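Local coordinates for protein aspartyl-tRNA synthetase 2 (Thermus thermophilus, PDB 1N9W) that attaches L-aspartate to both tRNA(Asp) and tRNA(Asn) in two steps, first activating the amino acid with ATP and then transferring it to the tRNA acceptor end, at residues Y182-V187 against H374-V379; G222-E227 against G349-H354; S320-Y325 against S336-F341. All blocks are in the same frame, centred on the assembly; numbering follows the deposited sequence.

Contact 1: Y182-V187 against H374-V379; sequences YKQIMV and HGYLEV
The backbones of 182-187 and 374-379 come nearest at Ile185 and Val379, whose CA atoms lie 7.0 Å apart, so the helix and the short helical turn with its following residues meet through side chains. The polar part of the contact is one hydrogen bond, in which Gln184 NE2 donates to Tyr376 OH at 3.0 Å. It is almost straight, with an N-H...O angle of 175°, and the hydroxyl lies in the plane of the donor amide. The amide comes to the hydroxyl end of the ring at its edge, and the two flat groups are tilted 36° to each other. A chi1 of 174° at Tyr376 carries the phenol across to the extended side chain of Gln184. Helix 181-190 precedes the two antiparallel strands of motif 2 (192-198 and 215-222) in this class II synthetase domain, and its first turn overlaps the region predicted to recognise aspartate. On the apolar side, Ile185 CG1 rests loosely against Val379 CG2 at 4.3 Å. Tyr113 of the second subunit packs on both of these residues, which places the apolar patch at the dimer interface. Phe380 touches Gln184 and also meets the Tyr376 ring.

Contact 2: G222-E227 against G349-H354; sequences GFIADE and GGQRIH
Gln351, with the most surface buried here, reaches from strand 344-351 across to Ile224 and to the backbone just before helix 227-248. Its first torsion (chi1 169°) swings the chain away from its own N, and it runs on extended to put the amide against the 222-227 loop. Ile224 CD1 packs on the amide, 3.9 Å from Gln351 CD, and the two side chains run antiparallel, each passing the other's end. Gln351 OE1 approaches Asp226 CA to 3.3 Å without a hydrogen bond between the segments. Its polar partner is instead Arg335 NH1, which holds the amide oxygen from outside them. The setting is the mainly antiparallel sheet of the class II synthetase catalytic domain: strand 387-393 separates 215-222 from 344-351, so the contact links two next-but-one strands where the chain leaves the first of them. Glu227, which buries about as much as Ile224, uses its aliphatic root, with CB 4.1 Å from Gln351 N. The backbones are nearest at this pair, Glu227 CA lying 5.1 Å from Gln351 CA. Asp226 is the N-cap of the helix that follows, its OD1 making a weak bond to the backbone N of Glu228. The residue after Gln351, Arg352, predicted to bind L-aspartate, turns its CB away from the loop and pairs through NH2 with Glu220.

Contact 3: S320-Y325 against S336-F341; sequences SVRPFY and SFDLLF
Ser336 OG is gripped by two groups: Arg322 NE donates to it at 3.2 Å, and it is also hydrogen-bonded to Thr334 OG1. The arginine belongs to the loop between strands 311-315 and 336-341 of the mainly antiparallel sheet characteristic of class II synthetases, and it folds back onto the start of the second of these strands. The bond from NE is moderately bent, at 156°, with the hydroxyl oxygen close to the guanidinium plane. With Arg322 CG set beside the backbone N (chi1 -61°), CG itself lies 3.3 Å from Ser336 OG; the bend at the next bond then directs the guanidinium along the strand to Asp338. There NH2 forms a salt bridge with Asp338 OD1, although the modelled separation of 2.4 Å is too short to be trusted in detail. The carboxylate lies at the edge of the guanidinium, the two planes turned 43° from each other. Asp338 OD2 stays 4.0 Å from Arg322 NH1, and the bridge runs through OD1 alone. Asp338 OD1 also bonds Ser348 OG, a side chain predicted to bind L-aspartate, which places the arginine-aspartate pair probably in the second shell of the amino-acid site. Tyr317 adds a cation-pi contact to Arg322. Phe337 O stands obliquely to the guanidinium, 3.6 Å from Arg322 NH2.

Overall arrangement
Contacts 1 and 3 are buried, whereas contact 2 is only partly so; contacts 1 and 2 both reach the second subunit, and contact 3 stays within its own chain. Contacts 2 and 3 share the sheet, since neighbouring strands 344-351 and 336-341 carry one segment of each and are probably bonded through Gly349 O and Phe337 N. Contact 1 instead joins helical elements beside the sheet, meeting contact 2 where Gln184 packs on Arg352 and contact 3 where Tyr376 packs on Phe324 and Tyr325. The chemistry changes accordingly: a neutral amide-phenol bond with an apolar patch in contact 1, van der Waals packing in contact 2, and an arginine shared between a serine hydroxyl and a carboxylate in contact 3.

Contact 1: Y182-V187 against H374-V379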
loop_
_atom_site.group_PDB
_atom_site.type_symbol
_atom_site.label_atom_id
_atom_site.label_comp_id
_atom_site.label_asym_id
_atom_site.label_seq_id
_atom_site.Cartn_x
_atom_site.Cartn_y
_atom_site.Cartn_z
ATOM N N TYR B 182 -14.664 8.546 6.706
ATOM C CA TYR B 182 -13.285 8.694 7.135
ATOM C C TYR B 182 -12.447 9.434 6.104
ATOM O O TYR B 182 -11.649 10.293 6.459
ATOM C CB TYR B 182 -12.662 7.331 7.437
ATOM C CG TYR B 182 -13.287 6.629 8.624
ATOM C CD1 TYR B 182 -13.595 7.330 9.795
ATOM C CD2 TYR B 182 -13.544 5.255 8.592
ATOM C CE1 TYR B 182 -14.142 6.679 10.906
ATOM C CE2 TYR B 182 -14.086 4.592 9.697
ATOM C CZ TYR B 182 -14.381 5.311 10.849
ATOM O OH TYR B 182 -14.900 4.659 11.943
ATOM N N LYS B 183 -12.635 9.118 4.830
ATOM C CA LYS B 183 -11.863 9.783 3.795
ATOM C C LYS B 183 -12.201 11.269 3.704
ATOM O O LYS B 183 -11.357 12.077 3.312
ATOM C CB LYS B 183 -12.080 9.087 2.448
ATOM C CG LYS B 183 -11.573 7.650 2.435
ATOM C CD LYS B 183 -11.943 6.910 1.160
ATOM C CE LYS B 183 -11.294 5.521 1.110
ATOM N NZ LYS B 183 -11.651 4.632 2.253
ATOM N N GLN B 184 -13.423 11.642 4.069
ATOM C CA GLN B 184 -13.805 13.050 4.016
ATOM C C GLN B 184 -13.187 13.785 5.189
ATOM O O GLN B 184 -12.661 14.890 5.040
ATOM C CB GLN B 184 -15.323 13.187 4.043
ATOM C CG GLN B 184 -15.981 12.386 2.949
ATOM C CD GLN B 184 -17.463 12.592 2.895
ATOM O OE1 GLN B 184 -17.906 13.508 2.165
ATOM N NE2 GLN B 184 -18.184 11.852 3.598
ATOM N N ILE B 185 -13.241 13.158 6.355
ATOM C CA ILE B 185 -12.660 13.746 7.545
ATOM C C ILE B 185 -11.171 13.951 7.321
ATOM O O ILE B 185 -10.613 14.970 7.728
ATOM C CB ILE B 185 -12.850 12.840 8.767
ATOM C CG1 ILE B 185 -14.344 12.677 9.057
ATOM C CG2 ILE B 185 -12.124 13.424 9.969
ATOM C CD1 ILE B 185 -14.643 11.771 10.230
ATOM N N MET B 186 -10.520 12.992 6.671
ATOM C CA MET B 186 -9.086 13.135 6.441
ATOM C C MET B 186 -8.786 14.224 5.408
ATOM O O MET B 186 -7.673 14.738 5.361
ATOM C CB MET B 186 -8.452 11.790 6.049
ATOM C CG MET B 186 -8.439 10.755 7.189
ATOM S SD MET B 186 -7.873 11.402 8.778
ATOM C CE MET B 186 -6.133 11.455 8.489
ATOM N N VAL B 187 -9.775 14.579 4.591
ATOM C CA VAL B 187 -9.586 15.647 3.609
ATOM C C VAL B 187 -9.404 16.972 4.363
ATOM O O VAL B 187 -8.703 17.867 3.902
ATOM C CB VAL B 187 -10.807 15.763 2.658
ATOM C CG1 VAL B 187 -10.782 17.089 1.921
ATOM C CG2 VAL B 187 -10.792 14.628 1.661
ATOM N N HIS B 374 -26.632 11.886 12.492
ATOM C CA HIS B 374 -26.101 12.937 13.349
ATOM C C HIS B 374 -24.589 12.806 13.525
ATOM O O HIS B 374 -23.872 13.804 13.515
ATOM C CB HIS B 374 -26.793 12.907 14.716
ATOM C CG HIS B 374 -26.348 13.996 15.643
ATOM N ND1 HIS B 374 -25.102 14.007 16.235
ATOM C CD2 HIS B 374 -26.975 15.119 16.066
ATOM C CE1 HIS B 374 -24.982 15.091 16.982
ATOM N NE2 HIS B 374 -26.105 15.782 16.897
ATOM N N GLY B 375 -24.110 11.577 13.681
ATOM C CA GLY B 375 -22.683 11.358 13.850
ATOM C C GLY B 375 -21.908 11.622 12.571
ATOM O O GLY B 375 -20.699 11.857 12.595
ATOM N N TYR B 376 -22.618 11.581 11.448
ATOM C CA TYR B 376 -22.027 11.814 10.138
ATOM C C TYR B 376 -22.033 13.302 9.804
ATOM O O TYR B 376 -21.078 13.826 9.230
ATOM C CB TYR B 376 -22.819 11.052 9.072
ATOM C CG TYR B 376 -22.378 11.326 7.653
ATOM C CD1 TYR B 376 -21.175 10.824 7.169
ATOM C CD2 TYR B 376 -23.157 12.105 6.799
ATOM C CE1 TYR B 376 -20.758 11.090 5.865
ATOM C CE2 TYR B 376 -22.751 12.377 5.495
ATOM C CZ TYR B 376 -21.551 11.869 5.034
ATOM O OH TYR B 376 -21.138 12.146 3.750
ATOM N N LEU B 377 -23.120 13.971 10.173
ATOM C CA LEU B 377 -23.294 15.395 9.906
ATOM C C LEU B 377 -22.366 16.297 10.723
ATOM O O LEU B 377 -22.078 17.421 10.319
ATOM C CB LEU B 377 -24.756 15.789 10.164
ATOM C CG LEU B 377 -25.848 15.091 9.344
ATOM C CD1 LEU B 377 -27.212 15.409 9.936
ATOM C CD2 LEU B 377 -25.778 15.528 7.888
ATOM N N GLU B 378 -21.895 15.802 11.861
ATOM C CA GLU B 378 -21.022 16.574 12.733
ATOM C C GLU B 378 -19.856 17.293 12.073
ATOM O O GLU B 378 -19.779 18.523 12.109
ATOM C CB GLU B 378 -20.492 15.692 13.860
ATOM C CG GLU B 378 -21.411 15.660 15.057
ATOM C CD GLU B 378 -21.536 17.024 15.712
ATOM O OE1 GLU B 378 -22.462 17.211 16.524
ATOM O OE2 GLU B 378 -20.703 17.909 15.418
ATOM N N VAL B 379 -18.946 16.538 11.472
ATOM C CA VAL B 379 -17.786 17.147 10.834
ATOM C C VAL B 379 -18.160 18.263 9.862
ATOM O O VAL B 379 -17.468 19.275 9.785
ATOM C CB VAL B 379 -16.929 16.094 10.084
ATOM C CG1 VAL B 379 -17.714 15.501 8.927
ATOM C CG2 VAL B 379 -15.646 16.737 9.584
#

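Contact 2: G222-E227 against G349-H354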
loop_
_atom_site.group_PDB
_atom_site.type_symbol
_atom_site.label_atom_id
_atom_site.label_comp_id
_atom_site.label_asym_id
_atom_site.label_seq_id
_atom_site.Cartn_x
_atom_site.Cartn_y
_atom_site.Cartn_z
ATOM N N GLY B 222 -9.732 17.853 -1.474
ATOM C CA GLY B 222 -10.534 19.036 -1.196
ATOM C C GLY B 222 -10.081 20.262 -1.971
ATOM O O GLY B 222 -9.116 20.200 -2.732
ATOM N N PHE B 223 -10.778 21.382 -1.776
ATOM C CA PHE B 223 -10.471 22.637 -2.462
ATOM C C PHE B 223 -10.538 22.498 -3.981
ATOM O O PHE B 223 -9.679 22.999 -4.705
ATOM C CB PHE B 223 -9.093 23.151 -2.049
ATOM C CG PHE B 223 -9.028 23.593 -0.623
ATOM C CD1 PHE B 223 -9.711 24.724 -0.202
ATOM C CD2 PHE B 223 -8.314 22.858 0.311
ATOM C CE1 PHE B 223 -9.687 25.115 1.134
ATOM C CE2 PHE B 223 -8.288 23.243 1.648
ATOM C CZ PHE B 223 -8.978 24.374 2.059
ATOM N N ILE B 224 -11.566 21.811 -4.457
ATOM C CA ILE B 224 -11.747 21.625 -5.884
ATOM C C ILE B 224 -12.766 22.642 -6.403
ATOM O O ILE B 224 -13.503 23.250 -5.624
ATOM C CB ILE B 224 -12.265 20.210 -6.200
ATOM C CG1 ILE B 224 -13.614 19.992 -5.513
ATOM C CG2 ILE B 224 -11.247 19.167 -5.730
ATOM C CD1 ILE B 224 -14.292 18.696 -5.902
ATOM N N ALA B 225 -12.802 22.816 -7.722
ATOM C CA ALA B 225 -13.734 23.740 -8.358
ATOM C C ALA B 225 -15.036 23.005 -8.675
ATOM O O ALA B 225 -16.119 23.556 -8.502
ATOM C CB ALA B 225 -13.119 24.306 -9.642
ATOM N N ASP B 226 -14.912 21.760 -9.131
ATOM C CA ASP B 226 -16.058 20.914 -9.481
ATOM C C ASP B 226 -15.598 19.472 -9.716
ATOM O O ASP B 226 -14.424 19.152 -9.522
ATOM C CB ASP B 226 -16.744 21.447 -10.744
ATOM C CG ASP B 226 -15.751 21.833 -11.827
ATOM O OD1 ASP B 226 -14.714 21.147 -11.970
ATOM O OD2 ASP B 226 -16.012 22.818 -12.547
ATOM N N GLU B 227 -16.512 18.602 -10.144
ATOM C CA GLU B 227 -16.162 17.200 -10.387
ATOM C C GLU B 227 -15.157 17.052 -11.528
ATOM O O GLU B 227 -14.501 16.017 -11.662
ATOM C CB GLU B 227 -17.418 16.363 -10.694
ATOM C CG GLU B 227 -17.979 16.511 -12.109
ATOM C CD GLU B 227 -18.688 17.837 -12.344
ATOM O OE1 GLU B 227 -19.154 18.067 -13.480
ATOM O OE2 GLU B 227 -18.784 18.646 -11.397
ATOM N N GLY B 349 -17.290 7.918 -8.865
ATOM C CA GLY B 349 -17.068 8.985 -7.913
ATOM C C GLY B 349 -17.704 10.294 -8.321
ATOM O O GLY B 349 -18.557 10.336 -9.210
ATOM N N GLY B 350 -17.290 11.372 -7.665
ATOM C CA GLY B 350 -17.825 12.684 -7.975
ATOM C C GLY B 350 -17.676 13.623 -6.796
ATOM O O GLY B 350 -17.168 13.237 -5.742
ATOM N N GLN B 351 -18.112 14.865 -6.970
ATOM C CA GLN B 351 -18.030 15.840 -5.894
ATOM C C GLN B 351 -19.092 15.525 -4.843
ATOM O O GLN B 351 -20.182 15.068 -5.187
ATOM C CB GLN B 351 -18.221 17.250 -6.454
ATOM C CG GLN B 351 -18.407 18.315 -5.393
ATOM C CD GLN B 351 -18.078 19.705 -5.898
ATOM O OE1 GLN B 351 -18.179 19.984 -7.096
ATOM N NE2 GLN B 351 -17.692 20.589 -4.985
ATOM N N ARG B 352 -18.766 15.743 -3.570
ATOM C CA ARG B 352 -19.703 15.490 -2.477
ATOM C C ARG B 352 -20.239 16.834 -1.993
ATOM O O ARG B 352 -19.808 17.884 -2.463
ATOM C CB ARG B 352 -19.015 14.809 -1.280
ATOM C CG ARG B 352 -17.741 14.022 -1.575
ATOM C CD ARG B 352 -18.019 12.750 -2.344
ATOM N NE ARG B 352 -16.817 11.953 -2.562
ATOM C CZ ARG B 352 -16.811 10.800 -3.221
ATOM N NH1 ARG B 352 -17.941 10.317 -3.722
ATOM N NH2 ARG B 352 -15.679 10.128 -3.387
ATOM N N ILE B 353 -21.170 16.790 -1.043
ATOM C CA ILE B 353 -21.758 17.997 -0.462
ATOM C C ILE B 353 -20.956 18.358 0.792
ATOM O O ILE B 353 -20.729 17.507 1.651
ATOM C CB ILE B 353 -23.237 17.760 -0.060
ATOM C CG1 ILE B 353 -24.062 17.412 -1.303
ATOM C CG2 ILE B 353 -23.805 18.998 0.633
ATOM C CD1 ILE B 353 -25.467 16.937 -0.993
ATOM N N HIS B 354 -20.538 19.617 0.905
ATOM C CA HIS B 354 -19.743 20.050 2.056
ATOM C C HIS B 354 -20.483 20.906 3.072
ATOM O O HIS B 354 -20.061 21.004 4.224
ATOM C CB HIS B 354 -18.508 20.810 1.585
ATOM C CG HIS B 354 -18.816 21.943 0.657
ATOM N ND1 HIS B 354 -19.251 21.745 -0.635
ATOM C CD2 HIS B 354 -18.731 23.283 0.827
ATOM C CE1 HIS B 354 -19.417 22.917 -1.224
ATOM N NE2 HIS B 354 -19.109 23.864 -0.361
#

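Contact 3: S320-Y325 against S336-F341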
loop_
_atom_site.group_PDB
_atom_site.type_symbol
_atom_site.label_atom_id
_atom_site.label_comp_id
_atom_site.label_asym_id
_atom_site.label_seq_id
_atom_site.Cartn_x
_atom_site.Cartn_y
_atom_site.Cartn_z
ATOM N N SER B 320 -31.527 10.491 -7.982
ATOM C CA SER B 320 -32.134 9.270 -7.447
ATOM C C SER B 320 -31.216 8.051 -7.526
ATOM O O SER B 320 -31.421 7.067 -6.815
ATOM C CB SER B 320 -33.443 8.969 -8.186
ATOM O OG SER B 320 -33.222 8.803 -9.575
ATOM N N VAL B 321 -30.202 8.126 -8.384
ATOM C CA VAL B 321 -29.257 7.027 -8.565
ATOM C C VAL B 321 -28.044 7.117 -7.635
ATOM O O VAL B 321 -27.535 6.099 -7.169
ATOM C CB VAL B 321 -28.748 6.974 -10.022
ATOM C CG1 VAL B 321 -27.818 5.787 -10.208
ATOM C CG2 VAL B 321 -29.921 6.890 -10.978
ATOM N N ARG B 322 -27.588 8.339 -7.371
ATOM C CA ARG B 322 -26.432 8.562 -6.508
ATOM C C ARG B 322 -26.826 8.816 -5.054
ATOM O O ARG B 322 -27.921 9.306 -4.773
ATOM C CB ARG B 322 -25.617 9.748 -7.020
ATOM C CG ARG B 322 -25.067 9.575 -8.423
ATOM C CD ARG B 322 -24.329 8.256 -8.575
ATOM N NE ARG B 322 -23.277 8.355 -9.578
ATOM C CZ ARG B 322 -22.735 7.318 -10.204
ATOM N NH1 ARG B 322 -23.148 6.085 -9.939
ATOM N NH2 ARG B 322 -21.776 7.519 -11.097
ATOM N N PRO B 323 -25.931 8.480 -4.109
ATOM C CA PRO B 323 -26.179 8.672 -2.678
ATOM C C PRO B 323 -26.579 10.109 -2.334
ATOM O O PRO B 323 -26.476 11.008 -3.165
ATOM C CB PRO B 323 -24.849 8.275 -2.046
ATOM C CG PRO B 323 -24.362 7.207 -2.965
ATOM C CD PRO B 323 -24.637 7.803 -4.323
ATOM N N PHE B 324 -27.026 10.316 -1.101
ATOM C CA PHE B 324 -27.458 11.634 -0.658
ATOM C C PHE B 324 -26.309 12.618 -0.483
ATOM O O PHE B 324 -26.536 13.824 -0.384
ATOM C CB PHE B 324 -28.217 11.513 0.661
ATOM C CG PHE B 324 -27.335 11.298 1.854
ATOM C CD1 PHE B 324 -26.801 12.382 2.543
ATOM C CD2 PHE B 324 -26.990 10.013 2.252
ATOM C CE1 PHE B 324 -25.960 12.187 3.631
ATOM C CE2 PHE B 324 -26.149 9.808 3.337
ATOM C CZ PHE B 324 -25.623 10.897 4.019
ATOM N N TYR B 325 -25.080 12.110 -0.430
ATOM C CA TYR B 325 -23.916 12.981 -0.257
ATOM C C TYR B 325 -23.346 13.492 -1.575
ATOM O O TYR B 325 -22.386 14.263 -1.586
ATOM C CB TYR B 325 -22.824 12.270 0.555
ATOM C CG TYR B 325 -22.435 10.887 0.068
ATOM C CD1 TYR B 325 -21.905 10.691 -1.208
ATOM C CD2 TYR B 325 -22.579 9.775 0.899
ATOM C CE1 TYR B 325 -21.528 9.423 -1.644
ATOM C CE2 TYR B 325 -22.204 8.504 0.475
ATOM C CZ TYR B 325 -21.682 8.336 -0.798
ATOM O OH TYR B 325 -21.316 7.081 -1.222
ATOM N N SER B 336 -21.513 13.775 -10.370
ATOM C CA SER B 336 -20.918 12.455 -10.258
ATOM C C SER B 336 -20.513 11.942 -11.637
ATOM O O SER B 336 -20.931 12.493 -12.659
ATOM C CB SER B 336 -21.917 11.487 -9.620
ATOM O OG SER B 336 -23.106 11.418 -10.387
ATOM N N PHE B 337 -19.697 10.890 -11.657
ATOM C CA PHE B 337 -19.233 10.294 -12.906
ATOM C C PHE B 337 -18.757 8.853 -12.702
ATOM O O PHE B 337 -18.376 8.461 -11.599
ATOM C CB PHE B 337 -18.098 11.140 -13.512
ATOM C CG PHE B 337 -16.842 11.183 -12.672
ATOM C CD1 PHE B 337 -15.950 10.113 -12.666
ATOM C CD2 PHE B 337 -16.568 12.283 -11.866
ATOM C CE1 PHE B 337 -14.803 10.137 -11.869
ATOM C CE2 PHE B 337 -15.423 12.317 -11.066
ATOM C CZ PHE B 337 -14.544 11.240 -11.068
ATOM N N ASP B 338 -18.794 8.075 -13.778
ATOM C CA ASP B 338 -18.362 6.686 -13.770
ATOM C C ASP B 338 -17.422 6.518 -14.938
ATOM O O ASP B 338 -17.666 7.069 -16.008
ATOM C CB ASP B 338 -19.557 5.751 -13.951
ATOM C CG ASP B 338 -20.159 5.317 -12.640
ATOM O OD1 ASP B 338 -19.928 6.001 -11.624
ATOM O OD2 ASP B 338 -20.870 4.287 -12.625
ATOM N N LEU B 339 -16.339 5.773 -14.740
ATOM C CA LEU B 339 -15.395 5.557 -15.829
ATOM C C LEU B 339 -15.596 4.160 -16.396
ATOM O O LEU B 339 -15.603 3.176 -15.658
ATOM C CB LEU B 339 -13.953 5.715 -15.343
ATOM C CG LEU B 339 -12.871 5.331 -16.357
ATOM C CD1 LEU B 339 -13.016 6.175 -17.619
ATOM C CD2 LEU B 339 -11.496 5.519 -15.738
ATOM N N LEU B 340 -15.783 4.080 -17.706
ATOM C CA LEU B 340 -15.958 2.797 -18.361
ATOM C C LEU B 340 -14.691 2.457 -19.106
ATOM O O LEU B 340 -14.221 3.233 -19.938
ATOM C CB LEU B 340 -17.122 2.841 -19.350
ATOM C CG LEU B 340 -18.513 3.011 -18.749
ATOM C CD1 LEU B 340 -19.541 2.974 -19.873
ATOM C CD2 LEU B 340 -18.776 1.900 -17.743
ATOM N N PHE B 341 -14.125 1.300 -18.793
ATOM C CA PHE B 341 -12.906 0.860 -19.447
ATOM C C PHE B 341 -13.214 -0.401 -20.230
ATOM O O PHE B 341 -13.517 -1.444 -19.655
ATOM C CB PHE B 341 -11.816 0.595 -18.408
ATOM C CG PHE B 341 -10.534 0.072 -18.990
ATOM C CD1 PHE B 341 -9.926 0.712 -20.070
ATOM C CD2 PHE B 341 -9.921 -1.048 -18.442
ATOM C CE1 PHE B 341 -8.723 0.245 -20.585
ATOM C CE2 PHE B 341 -8.719 -1.519 -18.951
ATOM C CZ PHE B 341 -8.118 -0.875 -20.027
#